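Long-range contacts in type III effector HopA1 (Pseudomonas syringae pv. tomato str. DC3000, PDB 4RSX), which is probably delivered into plant cells by the bacterial type III secretion system to act on the host, by a mechanism not yet settled: residues S138-G143 with L160-D165; S194-S199 with P249-L254. One frame throughout, in Å; residues are numbered along the deposited sequence.

Contact 1. Residues S138-G143 with L160-D165; sequences SAITHG and LYINGD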
ATOM      1  N   SER A 138      13.051 -10.275  -8.813  1.00  9.03           N
ATOM      2  CA  SER A 138      12.163 -11.392  -8.529  1.00 10.70           C
ATOM      3  C   SER A 138      11.657 -11.431  -7.087  1.00 12.49           C
ATOM      4  O   SER A 138      10.734 -12.194  -6.783  1.00 12.51           O
ATOM      5  CB  SER A 138      12.842 -12.729  -8.870  1.00 14.28           C
ATOM      6  OG  SER A 138      13.362 -12.715 -10.186  1.00 21.32           O
ATOM      7  N   ALA A 139      12.255 -10.643  -6.192  1.00 12.16           N
ATOM      8  CA  ALA A 139      11.701 -10.541  -4.836  1.00 15.22           C
ATOM      9  C   ALA A 139      10.316  -9.880  -4.859  1.00 14.62           C
ATOM     10  O   ALA A 139       9.497 -10.109  -3.969  1.00 14.16           O
ATOM     11  CB  ALA A 139      12.647  -9.802  -3.889  1.00 13.21           C
ATOM     12  N   ILE A 140      10.046  -9.066  -5.878  1.00 13.83           N
ATOM     13  CA  ILE A 140       8.738  -8.422  -5.982  1.00 13.82           C
ATOM     14  C   ILE A 140       7.752  -9.327  -6.729  1.00 14.33           C
ATOM     15  O   ILE A 140       7.957  -9.651  -7.900  1.00 14.15           O
ATOM     16  CB  ILE A 140       8.835  -7.071  -6.705  1.00 11.38           C
ATOM     17  CG1 ILE A 140       9.919  -6.204  -6.061  1.00 14.02           C
ATOM     18  CG2 ILE A 140       7.516  -6.336  -6.643  1.00 11.15           C
ATOM     19  CD1 ILE A 140      10.082  -4.860  -6.740  1.00 15.77           C
ATOM     20  N   THR A 141       6.673  -9.724  -6.060  1.00 10.39           N
ATOM     21  CA  THR A 141       5.702 -10.592  -6.698  1.00 15.20           C
ATOM     22  C   THR A 141       4.757  -9.821  -7.612  1.00 16.39           C
ATOM     23  O   THR A 141       4.331 -10.357  -8.643  1.00 15.39           O
ATOM     24  CB  THR A 141       4.879 -11.388  -5.681  1.00 12.15           C
ATOM     25  OG1 THR A 141       4.117 -10.488  -4.873  1.00 13.75           O
ATOM     26  CG2 THR A 141       5.790 -12.219  -4.793  1.00 15.63           C
ATOM     27  N   HIS A 142       4.412  -8.589  -7.222  1.00 11.76           N
ATOM     28  CA  HIS A 142       3.571  -7.709  -8.047  1.00 11.03           C
ATOM     29  C   HIS A 142       3.467  -6.316  -7.470  1.00 11.86           C
ATOM     30  O   HIS A 142       3.917  -6.056  -6.346  1.00 11.46           O
ATOM     31  CB  HIS A 142       2.151  -8.253  -8.186  1.00 11.35           C
ATOM     32  CG  HIS A 142       1.408  -8.358  -6.890  1.00 15.40           C
ATOM     33  ND1 HIS A 142       1.844  -9.145  -5.840  1.00 14.97           N
ATOM     34  CD2 HIS A 142       0.237  -7.803  -6.480  1.00 15.87           C
ATOM     35  CE1 HIS A 142       0.980  -9.065  -4.843  1.00 18.25           C
ATOM     36  NE2 HIS A 142      -0.001  -8.255  -5.201  1.00 17.40           N
ATOM     37  N   GLY A 143       2.863  -5.417  -8.245  1.00  8.83           N
ATOM     38  CA  GLY A 143       2.604  -4.079  -7.766  1.00 11.64           C
ATOM     39  C   GLY A 143       1.157  -3.743  -8.012  1.00 11.48           C
ATOM     40  O   GLY A 143       0.479  -4.448  -8.761  1.00 11.98           O
ATOM     41  N   LEU A 160       4.163  -1.856  -3.809  1.00 10.69           N
ATOM     42  CA  LEU A 160       4.919  -3.023  -4.270  1.00 12.41           C
ATOM     43  C   LEU A 160       4.844  -4.126  -3.207  1.00 14.06           C
ATOM     44  O   LEU A 160       5.034  -3.858  -2.009  1.00 12.65           O
ATOM     45  CB  LEU A 160       6.378  -2.652  -4.544  1.00 10.11           C
ATOM     46  CG  LEU A 160       6.624  -1.718  -5.734  1.00 10.82           C
ATOM     47  CD1 LEU A 160       8.083  -1.294  -5.794  1.00 11.48           C
ATOM     48  CD2 LEU A 160       6.237  -2.405  -7.018  1.00 10.87           C
ATOM     49  N   TYR A 161       4.554  -5.357  -3.633  1.00 11.93           N
ATOM     50  CA  TYR A 161       4.446  -6.487  -2.707  1.00 12.10           C
ATOM     51  C   TYR A 161       5.699  -7.327  -2.821  1.00 14.21           C
ATOM     52  O   TYR A 161       6.038  -7.812  -3.908  1.00 12.45           O
ATOM     53  CB  TYR A 161       3.193  -7.318  -2.996  1.00 10.76           C
ATOM     54  CG  TYR A 161       1.942  -6.502  -2.849  1.00 13.08           C
ATOM     55  CD1 TYR A 161       1.215  -6.518  -1.673  1.00 15.13           C
ATOM     56  CD2 TYR A 161       1.512  -5.665  -3.878  1.00 14.22           C
ATOM     57  CE1 TYR A 161       0.074  -5.739  -1.525  1.00 16.21           C
ATOM     58  CE2 TYR A 161       0.384  -4.895  -3.744  1.00 13.62           C
ATOM     59  CZ  TYR A 161      -0.334  -4.935  -2.563  1.00 15.73           C
ATOM     60  OH  TYR A 161      -1.464  -4.163  -2.425  1.00 17.95           O
ATOM     61  N   ILE A 162       6.379  -7.488  -1.687  1.00 12.49           N
ATOM     62  CA  ILE A 162       7.763  -7.951  -1.656  1.00 11.61           C
ATOM     63  C   ILE A 162       7.972  -9.189  -0.780  1.00 14.89           C
ATOM     64  O   ILE A 162       7.566  -9.209   0.389  1.00 14.15           O
ATOM     65  CB  ILE A 162       8.678  -6.839  -1.115  1.00 13.48           C
ATOM     66  CG1 ILE A 162       8.559  -5.581  -1.984  1.00 12.62           C
ATOM     67  CG2 ILE A 162      10.127  -7.309  -1.048  1.00 15.37           C
ATOM     68  CD1 ILE A 162       9.229  -4.348  -1.381  1.00 12.63           C
ATOM     69  N   ASN A 163       8.607 -10.217  -1.336  1.00 10.56           N
ATOM     70  CA  ASN A 163       9.053 -11.337  -0.514  1.00 12.82           C
ATOM     71  C   ASN A 163      10.384 -10.934   0.104  1.00 14.01           C
ATOM     72  O   ASN A 163      11.412 -10.985  -0.562  1.00 14.64           O
ATOM     73  CB  ASN A 163       9.228 -12.599  -1.364  1.00 11.65           C
ATOM     74  CG  ASN A 163       7.915 -13.141  -1.879  1.00 14.06           C
ATOM     75  OD1 ASN A 163       6.860 -12.942  -1.259  1.00 12.35           O
ATOM     76  ND2 ASN A 163       7.966 -13.846  -3.011  1.00 12.48           N
ATOM     77  N   GLY A 164      10.376 -10.490   1.355  1.00 16.98           N
ATOM     78  CA  GLY A 164      11.595  -9.968   1.943  1.00 15.81           C
ATOM     79  C   GLY A 164      11.301  -9.066   3.121  1.00 19.52           C
ATOM     80  O   GLY A 164      10.130  -8.800   3.416  1.00 16.35           O
ATOM     81  N   ASP A 165      12.359  -8.591   3.782  1.00 16.85           N
ATOM     82  CA  ASP A 165      12.229  -7.814   5.012  1.00 19.01           C
ATOM     83  C   ASP A 165      12.444  -6.328   4.751  1.00 17.77           C
ATOM     84  O   ASP A 165      12.547  -5.902   3.592  1.00 18.19           O
ATOM     85  CB  ASP A 165      13.261  -8.286   6.032  1.00 20.07           C
ATOM     86  CG  ASP A 165      14.678  -8.314   5.452  1.00 24.36           C
ATOM     87  OD1 ASP A 165      14.979  -7.545   4.510  1.00 23.50           O
ATOM     88  OD2 ASP A 165      15.504  -9.115   5.933  1.00 33.24           O
TER
HETATM   89  O   HOH W   1      10.168 -13.956  -4.856  1.00 15.87           O

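Contact 2. Residues S194-S199 with P249-L254; sequences SMQSLS and PDNPAL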
ATOM      1  N   SER A 194       0.619   3.692  11.518  1.00 20.75           N
ATOM      2  CA  SER A 194       1.252   2.407  11.810  1.00 18.03           C
ATOM      3  C   SER A 194       2.180   1.847  10.718  1.00 17.63           C
ATOM      4  O   SER A 194       2.507   0.659  10.761  1.00 17.59           O
ATOM      5  CB  SER A 194       0.185   1.361  12.173  1.00 21.17           C
ATOM      6  OG  SER A 194       0.787   0.105  12.453  1.00 25.65           O
ATOM      7  N   MET A 195       2.599   2.660   9.744  1.00 10.66           N
ATOM      8  CA  MET A 195       3.626   2.190   8.802  1.00 10.34           C
ATOM      9  C   MET A 195       4.954   2.852   9.121  1.00 14.13           C
ATOM     10  O   MET A 195       4.985   3.956   9.678  1.00 11.12           O
ATOM     11  CB  MET A 195       3.274   2.499   7.343  1.00  9.40           C
ATOM     12  CG  MET A 195       2.109   1.724   6.762  1.00 10.55           C
ATOM     13  SD  MET A 195       2.052   1.971   4.972  1.00 12.92           S
ATOM     14  CE  MET A 195       0.459   1.178   4.653  1.00 13.02           C
ATOM     15  N   GLN A 196       6.049   2.189   8.752  1.00 11.97           N
ATOM     16  CA  GLN A 196       7.379   2.755   8.951  1.00 12.53           C
ATOM     17  C   GLN A 196       7.847   3.579   7.747  1.00 13.50           C
ATOM     18  O   GLN A 196       7.895   3.090   6.606  1.00 11.07           O
ATOM     19  CB  GLN A 196       8.410   1.650   9.269  1.00  9.94           C
ATOM     20  CG  GLN A 196       9.816   2.173   9.567  1.00 12.34           C
ATOM     21  CD  GLN A 196      10.811   1.044   9.857  1.00 18.92           C
ATOM     22  OE1 GLN A 196      10.435  -0.004  10.383  1.00 15.17           O
ATOM     23  NE2 GLN A 196      12.084   1.254   9.501  1.00 15.19           N
ATOM     24  N   SER A 197       8.206   4.832   8.012  1.00 15.57           N
ATOM     25  CA  SER A 197       8.704   5.732   6.981  1.00 15.02           C
ATOM     26  C   SER A 197      10.160   5.421   6.639  1.00 15.45           C
ATOM     27  O   SER A 197      11.021   5.460   7.515  1.00 16.14           O
ATOM     28  CB  SER A 197       8.567   7.179   7.473  1.00 20.17           C
ATOM     29  OG  SER A 197       9.138   8.099   6.557  1.00 22.49           O
ATOM     30  N   LEU A 198      10.439   5.127   5.370  1.00 13.54           N
ATOM     31  CA  LEU A 198      11.809   4.836   4.934  1.00 12.30           C
ATOM     32  C   LEU A 198      12.511   6.076   4.369  1.00 19.51           C
ATOM     33  O   LEU A 198      13.735   6.214   4.477  1.00 22.84           O
ATOM     34  CB  LEU A 198      11.822   3.721   3.892  1.00 10.00           C
ATOM     35  CG  LEU A 198      11.196   2.396   4.322  1.00 17.25           C
ATOM     36  CD1 LEU A 198      11.420   1.306   3.264  1.00 11.50           C
ATOM     37  CD2 LEU A 198      11.736   1.943   5.686  1.00 11.85           C
ATOM     38  N   SER A 199      11.725   6.947   3.740  1.00 15.76           N
ATOM     39  CA  SER A 199      12.163   8.265   3.284  1.00 21.60           C
ATOM     40  C   SER A 199      10.912   8.912   2.748  1.00 15.97           C
ATOM     41  O   SER A 199       9.876   8.260   2.680  1.00 15.87           O
ATOM     42  CB  SER A 199      13.239   8.192   2.194  1.00 18.26           C
ATOM     43  OG  SER A 199      12.783   7.484   1.061  1.00 19.98           O
ATOM     44  N   PRO A 249       5.602  -5.734  19.054  1.00  9.72           N
ATOM     45  CA  PRO A 249       4.921  -4.822  19.989  1.00 15.02           C
ATOM     46  C   PRO A 249       5.592  -3.452  20.087  1.00 17.70           C
ATOM     47  O   PRO A 249       4.983  -2.498  20.618  1.00 13.95           O
ATOM     48  CB  PRO A 249       5.020  -5.551  21.339  1.00 13.60           C
ATOM     49  CG  PRO A 249       6.261  -6.451  21.192  1.00 17.39           C
ATOM     50  CD  PRO A 249       6.220  -6.888  19.738  1.00 14.08           C
ATOM     51  N   ASP A 250       6.827  -3.351  19.593  1.00 17.56           N
ATOM     52  CA  ASP A 250       7.517  -2.058  19.595  1.00 19.51           C
ATOM     53  C   ASP A 250       7.490  -1.377  18.230  1.00 19.32           C
ATOM     54  O   ASP A 250       7.700  -0.169  18.120  1.00 13.32           O
ATOM     55  CB  ASP A 250       8.949  -2.206  20.121  1.00 21.91           C
ATOM     56  CG  ASP A 250       8.982  -2.619  21.596  1.00 24.64           C
ATOM     57  OD1 ASP A 250       8.080  -2.206  22.369  1.00 23.00           O
ATOM     58  OD2 ASP A 250       9.898  -3.373  21.976  1.00 31.40           O
ATOM     59  N   ASN A 251       7.203  -2.150  17.190  1.00 14.63           N
ATOM     60  CA  ASN A 251       7.066  -1.577  15.853  1.00 15.41           C
ATOM     61  C   ASN A 251       5.891  -2.234  15.124  1.00 14.96           C
ATOM     62  O   ASN A 251       6.060  -3.275  14.471  1.00 11.80           O
ATOM     63  CB  ASN A 251       8.378  -1.729  15.060  1.00 14.39           C
ATOM     64  CG  ASN A 251       8.356  -0.984  13.735  1.00 17.22           C
ATOM     65  OD1 ASN A 251       7.285  -0.662  13.203  1.00 14.15           O
ATOM     66  ND2 ASN A 251       9.543  -0.716  13.186  1.00 15.72           N
ATOM     67  N   PRO A 252       4.699  -1.619  15.225  1.00 12.18           N
ATOM     68  CA  PRO A 252       3.454  -2.165  14.670  1.00 10.23           C
ATOM     69  C   PRO A 252       3.532  -2.354  13.156  1.00 10.63           C
ATOM     70  O   PRO A 252       2.678  -3.020  12.573  1.00  9.76           O
ATOM     71  CB  PRO A 252       2.419  -1.084  14.999  1.00 10.89           C
ATOM     72  CG  PRO A 252       3.233   0.190  15.155  1.00 13.94           C
ATOM     73  CD  PRO A 252       4.518  -0.263  15.778  1.00 11.52           C
ATOM     74  N   ALA A 253       4.542  -1.784  12.517  1.00  8.98           N
ATOM     75  CA  ALA A 253       4.719  -2.021  11.085  1.00 10.38           C
ATOM     76  C   ALA A 253       5.250  -3.432  10.797  1.00 11.33           C
ATOM     77  O   ALA A 253       5.102  -3.933   9.678  1.00 10.22           O
ATOM     78  CB  ALA A 253       5.641  -0.973  10.468  1.00  7.09           C
ATOM     79  N   LEU A 254       5.865  -4.074  11.793  1.00  8.36           N
ATOM     80  CA  LEU A 254       6.583  -5.336  11.536  1.00 10.84           C
ATOM     81  C   LEU A 254       5.932  -6.593  12.133  1.00 11.67           C
ATOM     82  O   LEU A 254       5.172  -6.512  13.107  1.00  9.19           O
ATOM     83  CB  LEU A 254       8.030  -5.236  12.036  1.00 10.09           C
ATOM     84  CG  LEU A 254       8.816  -3.979  11.653  1.00 14.84           C
ATOM     85  CD1 LEU A 254      10.178  -3.975  12.359  1.00 12.44           C
ATOM     86  CD2 LEU A 254       8.989  -3.876  10.130  1.00 10.35           C
TER

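Contact 1. Residues S138-G143 with L160-D165
The imidazole of H142 lies flat against the phenol ring of Y161 in an offset stack. The ring centroids are 4.2 Å apart and the planes differ by only 4°. H142 NE2 sits over the Y161 face near its rim, 3.3 Å from Y161 CD2. H142 CG stands between the backbone N and the carbonyl carbon (chi1 62°), which swings the ring across to the neighbouring strand. T141 OG1 and H142 ND1 are 2.8 Å apart and hydrogen-bonded, which helps fix the rotation of the imidazole. Q111 is also bonded to this hydroxyl.

Between the backbones of the same two residues, Y161 N donates to H142 O at 2.9 Å in a nearly straight bond. T141 N reaches Y161 O with a more bent N-H angle of 145°. N163 N donates to A139 O at 2.8 Å. The methyl T141 CG2 lies against the N163 amide, 3.2 Å from ND2. The amide OD1 accepts from Q111 and from the backbone of D108. Its ND2 bonds to R106 O, and a water links ND2 to S138 O.

I140, L160 and I162 occupy the other face of the sheet. I140 CG2 meets L160 CD2 at 4.2 Å, and helices 123-136 and 166-180 cover this apolar side. The pairing slips by one residue between I140 and H142. The arrangement is an antiparallel beta hairpin interrupted by a beta bulge, within the central sheet of this alpha/beta fold.

Contact 2. Residues S194-S199 with P249-L254
Q196 reaches from the start of the edge strand 196-199 to N251 in the loop after helix 234-245. Its CB lies 4.0 Å from A253 CB, a plain apolar touch at the base of the side chain. CG is anti to the backbone N (chi1 -177°), and the chain stays extended from there, carrying CD out to the N251 amide. At the tip, OE1 accepts a hydrogen bond of 3.0 Å from N251 ND2. The donor stands above the Q196 carbonyl plane, although OE1 lies close to the plane of the N251 amide. The two amide planes are 38° apart. L254 CD2 also approaches OE1, at 4.1 Å. Helix 2-19 packs on both amide side chains through T7.

N251 is itself held by its own loop. Its OD1 accepts from A253 N at 3.0 Å, forming an Asx turn. This overlaps a type I beta turn from N251 to L254, closed by L254 N to N251 O. The two turns present A253 to the strand and orient the amide that meets Q196.

A253 CB fits against the backbone, 3.5 Å from S194 O and 3.6 Å from Q196 N. The backbone of A253 also bonds to E206 in strand 202-207. One residue before A253, P252 CB lies 3.2 Å from S194 OG. This buried hydroxyl has no hydrogen-bond partner in the model.

Contact 1 closes before contact 2 opens along the chain. Their centres are 18 Å apart, and their nearest atoms are about 7 Å apart without touching. Both reach the same seven-stranded antiparallel sheet. Contact 1 joins strands 140-146 and 158-162 in its interior. Contact 2 uses 196-199, the outermost strand on one side. Strands 111-116 and 202-207 lie between 158-162 and 196-199. Helix 166-180 follows contact 1 directly in the chain. Contact 2 brings the loop after the final helix, 234-245, back to the sheet edge. All four segments fall within the HopA1 family region. The chain lacks the effector's N-terminal part but runs almost to its C-terminus.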